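Side-chain contacts in microbial serine proteinases; subtilisin (Bacillus subtilis, PDB 2GKO), which probably hydrolyses peptide bonds in proteins as a cold-adapted, calcium-loaded serine endopeptidase of the subtilase family: residues D97-K102 with G123-A128; E117-A122 with V133-S138; A203-R208 with P229-Y234. All blocks are in the same frame, centred on the assembly; numbering follows the deposited sequence.

Contact 1 of 3, residues D97-K102 with G123-A128; sequences DLWAYK and GDQATA. With CA (calcium ion), chain B.
W99 and Y101 reach from strand 97-102 to Q125 on helix 112-129, a strand-to-helix contact inside the α/β subtilase fold, where the helix lies along the face of the largely parallel sheet. The six-membered part of the indole does most of the touching: W99 CZ3 lies 3.5 Å from Q125 CB, and W99 CH2 is slightly farther from that atom at 3.7 Å. The methylene approaches this end of the ring obliquely. Next to it, Y101 OH meets Q125 CG at 3.7 Å, so CB packs on the indole ring and CG on the Y101 hydroxyl oxygen, the two aromatic residues standing two positions apart on one strand face. Q125 bends at chi2 (-73°), turning its chain beyond CG instead of running it out straight. On the strand, W99 CG stands beside the backbone N and opposite the carbonyl carbon (chi1 -66°), which points the indole at the helix.

The indole nitrogen is bound farther out: W99 NE1 donates a hydrogen bond to E49 OE1, and the other carboxylate oxygen of E49 binds a calcium ion together with N29 OD1 and D97 OD2. W99 is thereby a second-shell residue of the metal site, through a bond that probably restrains this ligand carboxylate, while its six-membered ring packs on Q125 of the helix. V133 also packs on W99, and F54 meets the ring of Y101. D97, at the start of the strand, gives the calcium OD2 at 2.2 Å. Three waters share the coordination sphere, and water 2 sits in the plane of the W99 ring at its edge, its O 2.3 Å from the metal.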
# COMPACT_ATOMS: atom_id res chain seq x y z
N ASP A 97 -0.46 -7.10 11.86
CA ASP A 97 -0.57 -8.51 11.54
C ASP A 97 -0.62 -8.63 10.03
O ASP A 97 -1.42 -7.97 9.39
CB ASP A 97 -1.87 -9.07 12.10
CG ASP A 97 -2.00 -8.95 13.60
OD1 ASP A 97 -0.99 -8.73 14.31
OD2 ASP A 97 -3.12 -9.10 14.15
N LEU A 98 0.20 -9.50 9.47
CA LEU A 98 0.23 -9.72 8.02
C LEU A 98 -0.73 -10.83 7.61
O LEU A 98 -0.66 -11.94 8.13
CB LEU A 98 1.64 -10.09 7.55
CG LEU A 98 1.83 -10.46 6.09
CD1 LEU A 98 1.40 -9.29 5.18
CD2 LEU A 98 3.25 -10.88 5.88
N TRP A 99 -1.61 -10.51 6.66
CA TRP A 99 -2.42 -11.50 5.96
C TRP A 99 -1.89 -11.54 4.54
O TRP A 99 -2.13 -10.61 3.75
CB TRP A 99 -3.90 -11.13 5.93
CG TRP A 99 -4.57 -11.12 7.24
CD1 TRP A 99 -3.99 -11.28 8.48
CD2 TRP A 99 -5.96 -10.91 7.48
NE1 TRP A 99 -4.94 -11.20 9.46
CE2 TRP A 99 -6.16 -10.96 8.88
CE3 TRP A 99 -7.06 -10.67 6.65
CZ2 TRP A 99 -7.43 -10.79 9.47
CZ3 TRP A 99 -8.31 -10.51 7.23
CH2 TRP A 99 -8.48 -10.58 8.62
N ALA A 100 -1.12 -12.57 4.24
CA ALA A 100 -0.45 -12.72 2.96
C ALA A 100 -1.41 -13.51 2.08
O ALA A 100 -1.58 -14.72 2.27
CB ALA A 100 0.90 -13.46 3.13
N TYR A 101 -2.06 -12.81 1.15
CA TYR A 101 -3.03 -13.42 0.22
C TYR A 101 -2.41 -13.42 -1.18
O TYR A 101 -2.21 -12.36 -1.79
CB TYR A 101 -4.33 -12.61 0.22
CG TYR A 101 -5.24 -12.81 1.41
CD1 TYR A 101 -4.83 -13.49 2.57
CD2 TYR A 101 -6.54 -12.28 1.39
CE1 TYR A 101 -5.69 -13.63 3.69
CE2 TYR A 101 -7.41 -12.44 2.46
CZ TYR A 101 -6.99 -13.11 3.61
OH TYR A 101 -7.88 -13.22 4.66
N LYS A 102 -2.10 -14.61 -1.71
CA LYS A 102 -1.49 -14.72 -3.03
C LYS A 102 -2.62 -14.66 -4.06
O LYS A 102 -3.48 -15.52 -4.07
CB LYS A 102 -0.65 -15.99 -3.17
CG LYS A 102 0.07 -16.13 -4.49
CD LYS A 102 1.00 -17.32 -4.47
CE LYS A 102 1.77 -17.42 -5.76
NZ LYS A 102 2.75 -18.56 -5.78
N GLY A 123 -12.81 -9.06 3.36
CA GLY A 123 -14.00 -8.45 3.94
C GLY A 123 -14.77 -9.41 4.83
O GLY A 123 -15.21 -9.02 5.92
N ASP A 124 -14.90 -10.66 4.40
CA ASP A 124 -15.63 -11.67 5.15
C ASP A 124 -14.92 -11.99 6.45
O ASP A 124 -15.56 -12.23 7.48
CB ASP A 124 -15.82 -12.94 4.32
CG ASP A 124 -16.81 -12.75 3.19
OD1 ASP A 124 -16.76 -13.53 2.24
OD2 ASP A 124 -17.67 -11.84 3.20
N GLN A 125 -13.59 -11.95 6.42
CA GLN A 125 -12.77 -12.17 7.61
C GLN A 125 -12.86 -11.00 8.57
O GLN A 125 -12.90 -11.18 9.79
CB GLN A 125 -11.30 -12.42 7.20
CG GLN A 125 -11.05 -13.75 6.56
CD GLN A 125 -11.12 -14.89 7.54
OE1 GLN A 125 -10.23 -15.02 8.36
NE2 GLN A 125 -12.19 -15.69 7.50
N ALA A 126 -12.90 -9.78 8.04
CA ALA A 126 -13.08 -8.60 8.87
C ALA A 126 -14.36 -8.76 9.67
O ALA A 126 -14.40 -8.49 10.85
CB ALA A 126 -13.14 -7.34 8.02
N THR A 127 -15.40 -9.23 8.99
CA THR A 127 -16.73 -9.39 9.62
C THR A 127 -16.72 -10.54 10.62
O THR A 127 -17.13 -10.35 11.76
CB THR A 127 -17.77 -9.66 8.54
OG1 THR A 127 -17.83 -8.54 7.65
CG2 THR A 127 -19.17 -9.76 9.14
N ALA A 128 -16.22 -11.69 10.19
CA ALA A 128 -16.26 -12.92 10.99
C ALA A 128 -15.44 -12.79 12.27
O ALA A 128 -15.85 -13.30 13.31
CB ALA A 128 -15.80 -14.11 10.19
CA CA B . -4.98 -10.04 13.59
O HOH W 1 -5.17 -11.18 15.57
O HOH W 2 -7.09 -10.91 13.15
O HOH W 3 -6.03 -8.45 14.62

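Contact 2 of 3, residues E117-A122 with V133-S138; sequences EAIRHA and VVINMS. With PMS (phenylmethanesulfonic acid), chain G.
I119 and A122 of helix 112-129 meet V133, I135 and M137 through aliphatic groups and one thioether; no flat group has a face or an edge in this interface. The N-to-C directions of 117-122 and 133-137 differ by 166°, nearly antiparallel, with the short axes 10.0 Å apart at closest approach. I135 CD1 fits between two helix residues, 3.9 Å from I119 CG2 and equally far from A122 CB. The other branch of I119 goes to methionine: its CG1 stands beside the backbone N (chi1 -65°), and CD1 lies 3.7 Å from M137 SD. M137 bends at chi3 (-78°), which brings its CE against the same methyl. These side chains cross at about a right angle. A122 CB approaches V133 CG1 more loosely, at 4.4 Å. I119 also packs on A151, V152 and A155 of helix 146-157. An alanine in place of I119 would probably leave the M137 thioether without its helix-side partner and open a gap beside I135 CD1, which would keep A122 CB. Just past the strand, S138 O is 3.9 Å from S of the bound phenylmethanesulfonic acid. Helix-on-strand packing of this kind, behind a strand leading into the active-site cleft, is typical of the subtilase α/β fold.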
# COMPACT_ATOMS: atom_id res chain seq x y z
N GLU A 117 -11.88 -12.66 -5.42
CA GLU A 117 -12.17 -13.62 -4.37
C GLU A 117 -11.41 -13.26 -3.10
O GLU A 117 -11.94 -13.32 -1.99
CB GLU A 117 -11.82 -15.02 -4.83
CG GLU A 117 -12.15 -16.12 -3.84
CD GLU A 117 -13.65 -16.36 -3.67
OE1 GLU A 117 -14.48 -15.73 -4.37
OE2 GLU A 117 -14.00 -17.18 -2.79
N ALA A 118 -10.16 -12.85 -3.26
CA ALA A 118 -9.35 -12.46 -2.11
C ALA A 118 -9.83 -11.19 -1.42
O ALA A 118 -9.82 -11.11 -0.19
CB ALA A 118 -7.89 -12.30 -2.54
N ILE A 119 -10.27 -10.21 -2.20
CA ILE A 119 -10.82 -8.98 -1.65
C ILE A 119 -12.06 -9.33 -0.84
O ILE A 119 -12.22 -8.89 0.28
CB ILE A 119 -11.16 -7.96 -2.76
CG1 ILE A 119 -9.90 -7.49 -3.49
CG2 ILE A 119 -11.86 -6.75 -2.15
CD1 ILE A 119 -10.22 -6.80 -4.77
N ARG A 120 -12.96 -10.10 -1.44
CA ARG A 120 -14.16 -10.50 -0.72
C ARG A 120 -13.84 -11.27 0.55
O ARG A 120 -14.46 -11.05 1.57
CB ARG A 120 -15.10 -11.31 -1.61
CG ARG A 120 -15.70 -10.50 -2.76
CD ARG A 120 -16.59 -11.32 -3.65
NE ARG A 120 -17.62 -11.95 -2.84
CZ ARG A 120 -18.79 -11.40 -2.53
NH1 ARG A 120 -19.63 -12.08 -1.75
NH2 ARG A 120 -19.14 -10.18 -3.00
N HIS A 121 -12.88 -12.19 0.46
CA HIS A 121 -12.50 -13.00 1.62
C HIS A 121 -11.98 -12.14 2.76
O HIS A 121 -12.32 -12.36 3.92
CB HIS A 121 -11.50 -14.08 1.24
CG HIS A 121 -11.19 -15.02 2.37
ND1 HIS A 121 -12.15 -15.80 2.97
CD2 HIS A 121 -10.04 -15.23 3.06
CE1 HIS A 121 -11.60 -16.49 3.95
NE2 HIS A 121 -10.32 -16.16 4.03
N ALA A 122 -11.18 -11.12 2.44
CA ALA A 122 -10.66 -10.21 3.44
C ALA A 122 -11.82 -9.50 4.14
O ALA A 122 -11.82 -9.36 5.34
CB ALA A 122 -9.72 -9.20 2.80
N VAL A 133 -9.17 -4.41 8.96
CA VAL A 133 -8.37 -4.89 7.85
C VAL A 133 -8.06 -3.72 6.91
O VAL A 133 -8.97 -2.96 6.50
CB VAL A 133 -9.07 -6.03 7.10
CG1 VAL A 133 -8.23 -6.49 5.93
CG2 VAL A 133 -9.37 -7.20 8.03
N VAL A 134 -6.78 -3.58 6.59
CA VAL A 134 -6.33 -2.70 5.53
C VAL A 134 -5.85 -3.60 4.39
O VAL A 134 -4.88 -4.33 4.54
CB VAL A 134 -5.14 -1.81 5.98
CG1 VAL A 134 -4.71 -0.87 4.83
CG2 VAL A 134 -5.49 -1.00 7.23
N ILE A 135 -6.55 -3.57 3.27
CA ILE A 135 -6.07 -4.22 2.07
C ILE A 135 -5.04 -3.33 1.38
O ILE A 135 -5.27 -2.15 1.19
CB ILE A 135 -7.22 -4.49 1.04
CG1 ILE A 135 -8.10 -5.62 1.55
CG2 ILE A 135 -6.63 -4.82 -0.33
CD1 ILE A 135 -9.37 -5.89 0.72
N ASN A 136 -3.94 -3.95 0.98
CA ASN A 136 -3.00 -3.34 0.07
C ASN A 136 -3.00 -4.08 -1.28
O ASN A 136 -2.71 -5.27 -1.32
CB ASN A 136 -1.58 -3.37 0.65
CG ASN A 136 -0.60 -2.64 -0.24
OD1 ASN A 136 -0.42 -1.42 -0.10
ND2 ASN A 136 -0.03 -3.35 -1.22
N MET A 137 -3.31 -3.36 -2.35
CA MET A 137 -3.21 -3.89 -3.72
C MET A 137 -2.18 -3.09 -4.51
O MET A 137 -2.46 -2.04 -5.07
CB MET A 137 -4.57 -3.90 -4.43
CG MET A 137 -5.41 -5.02 -3.92
SD MET A 137 -6.92 -5.24 -4.83
CE MET A 137 -7.86 -3.99 -4.19
N SER A 138 -0.97 -3.62 -4.53
CA SER A 138 0.11 -3.05 -5.30
C SER A 138 0.08 -3.64 -6.69
O SER A 138 0.95 -4.42 -7.10
CB SER A 138 1.44 -3.29 -4.58
OG SER A 138 1.57 -2.43 -3.48
C PMS G . 3.59 -3.18 -9.77
S PMS G . 3.00 -1.78 -9.04
C1 PMS G . 5.03 -3.51 -9.40
C2 PMS G . 6.09 -3.04 -10.18
C3 PMS G . 7.41 -3.36 -9.85
C4 PMS G . 7.66 -4.19 -8.76
C5 PMS G . 6.61 -4.69 -8.01
C6 PMS G . 5.30 -4.36 -8.33
O2S PMS G . 1.70 -1.52 -9.62
O1S PMS G . 4.05 -0.78 -9.20

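Contact 3 of 3, residues A203-R208 with P229-Y234; sequences ADFSSR and PGAAVY
F205 meets G230 and A231 where two loops of the subtilase fold come together beside the substrate cleft. The first is a type I beta turn from A203 to S206, closed by S206 N to A203 O at 3.1 Å; the second leaves strand 226-229 and passes through A232, which has left-handed backbone angles, before strand 233-236 begins. Only the edge of the phenyl ring is engaged here. Near the ring plane, F205 CZ lies 4.2 Å from G230 O, and F205 CE2 lies 4.4 Å from A231 CB, both light contacts. F205 CG stands between its backbone N and carbonyl carbon (chi1 70°), which turns the ring toward the second loop. The ring also packs on N168 and T248, which line the phenylmethanesulfonic acid pocket, and the F205 side chain comes within about 6 Å of that ligand, nearest atoms, consistent with a place on the leaving-group side of the cleft as in other subtilisins. R208 spans the turn with its guanidinium group, and R208 NH2 donates a hydrogen bond to N291 O. R208 NH1 donates to S206 O at 2.7 Å (N-H...O 163°) and to A203 O at 2.9 Å. A203 O thus accepts two donors, S206 N and R208 NH1, from opposite faces of its carbonyl plane.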
# COMPACT_ATOMS: atom_id res chain seq x y z
N ALA A 203 7.53 11.00 -8.71
CA ALA A 203 8.27 10.37 -9.77
C ALA A 203 7.52 10.49 -11.10
O ALA A 203 6.32 10.36 -11.13
CB ALA A 203 8.57 8.92 -9.41
N ASP A 204 8.25 10.74 -12.18
CA ASP A 204 7.66 10.85 -13.51
C ASP A 204 6.81 9.63 -13.88
O ASP A 204 5.79 9.77 -14.52
CB ASP A 204 8.73 11.02 -14.60
CG ASP A 204 9.50 12.32 -14.49
OD1 ASP A 204 9.16 13.19 -13.65
OD2 ASP A 204 10.46 12.52 -15.26
N PHE A 205 7.21 8.43 -13.45
CA PHE A 205 6.45 7.22 -13.81
C PHE A 205 5.08 7.10 -13.16
O PHE A 205 4.24 6.33 -13.61
CB PHE A 205 7.26 5.93 -13.57
CG PHE A 205 7.48 5.60 -12.11
CD1 PHE A 205 6.44 5.07 -11.36
CD2 PHE A 205 8.70 5.82 -11.51
CE1 PHE A 205 6.62 4.78 -10.00
CE2 PHE A 205 8.89 5.51 -10.15
CZ PHE A 205 7.84 5.00 -9.40
N SER A 206 4.86 7.82 -12.08
CA SER A 206 3.66 7.63 -11.30
C SER A 206 2.42 8.09 -12.09
O SER A 206 2.42 9.17 -12.67
CB SER A 206 3.82 8.43 -9.99
OG SER A 206 2.80 8.14 -9.07
N SER A 207 1.38 7.27 -12.13
CA SER A 207 0.17 7.58 -12.88
C SER A 207 -0.52 8.80 -12.28
O SER A 207 -0.67 8.91 -11.06
CB SER A 207 -0.78 6.40 -12.89
OG SER A 207 -0.29 5.35 -13.73
N ARG A 208 -0.95 9.68 -13.17
CA ARG A 208 -1.67 10.91 -12.80
C ARG A 208 -3.17 10.75 -12.87
O ARG A 208 -3.71 10.01 -13.70
CB ARG A 208 -1.25 12.07 -13.72
CG ARG A 208 -0.10 12.88 -13.24
CD ARG A 208 1.20 12.10 -13.05
NE ARG A 208 2.28 13.01 -12.66
CZ ARG A 208 3.51 12.67 -12.32
NH1 ARG A 208 3.91 11.42 -12.32
NH2 ARG A 208 4.38 13.61 -11.99
N PRO A 229 6.57 7.35 -0.49
CA PRO A 229 7.82 6.93 -1.12
C PRO A 229 7.68 5.68 -2.01
O PRO A 229 7.18 4.66 -1.54
CB PRO A 229 8.74 6.65 0.07
CG PRO A 229 8.22 7.55 1.11
CD PRO A 229 6.73 7.46 0.98
N GLY A 230 8.12 5.78 -3.25
CA GLY A 230 8.01 4.66 -4.18
C GLY A 230 9.17 4.39 -5.11
O GLY A 230 9.18 3.34 -5.75
N ALA A 231 10.15 5.29 -5.18
CA ALA A 231 11.31 5.11 -6.03
C ALA A 231 12.52 4.68 -5.20
O ALA A 231 12.76 5.23 -4.11
CB ALA A 231 11.62 6.42 -6.82
N ALA A 232 13.26 3.70 -5.69
CA ALA A 232 14.47 3.20 -5.05
C ALA A 232 14.23 2.77 -3.62
O ALA A 232 14.95 3.20 -2.70
CB ALA A 232 15.56 4.23 -5.14
N VAL A 233 13.22 1.92 -3.44
CA VAL A 233 12.78 1.45 -2.11
C VAL A 233 13.40 0.08 -1.81
O VAL A 233 13.20 -0.90 -2.53
CB VAL A 233 11.24 1.36 -2.04
CG1 VAL A 233 10.78 0.71 -0.74
CG2 VAL A 233 10.64 2.74 -2.19
N TYR A 234 14.17 0.04 -0.72
CA TYR A 234 14.83 -1.17 -0.25
C TYR A 234 13.84 -1.83 0.69
O TYR A 234 13.27 -1.20 1.56
CB TYR A 234 16.10 -0.79 0.54
CG TYR A 234 16.87 -1.89 1.21
CD1 TYR A 234 17.88 -2.55 0.53
CD2 TYR A 234 16.62 -2.26 2.53
CE1 TYR A 234 18.64 -3.53 1.15
CE2 TYR A 234 17.35 -3.26 3.15
CZ TYR A 234 18.37 -3.87 2.46
OH TYR A 234 19.13 -4.88 3.05

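In the fold
Contacts 1 and 2 are neighbours, centres 7 Å apart: both use helix 112-129 and reach the same sheet, through strands 97-102 and 133-137, which each pair in parallel with strand 29-34 between them. Their segments alternate along the chain, as expected of a crossover passing over that strand, and they touch directly through W99 and V133. Contact 3 closes later in the chain, on the opposite side of its centre, about 27 Å from contact 1 and 22 Å from contact 2, centre to centre. Segment 133-138 ends at pocket residue S138, and F205 of contact 3 lies near the same ligand. Helix 112-129 packs on both the strand carrying calcium ligand D97 and the strand leading to S138.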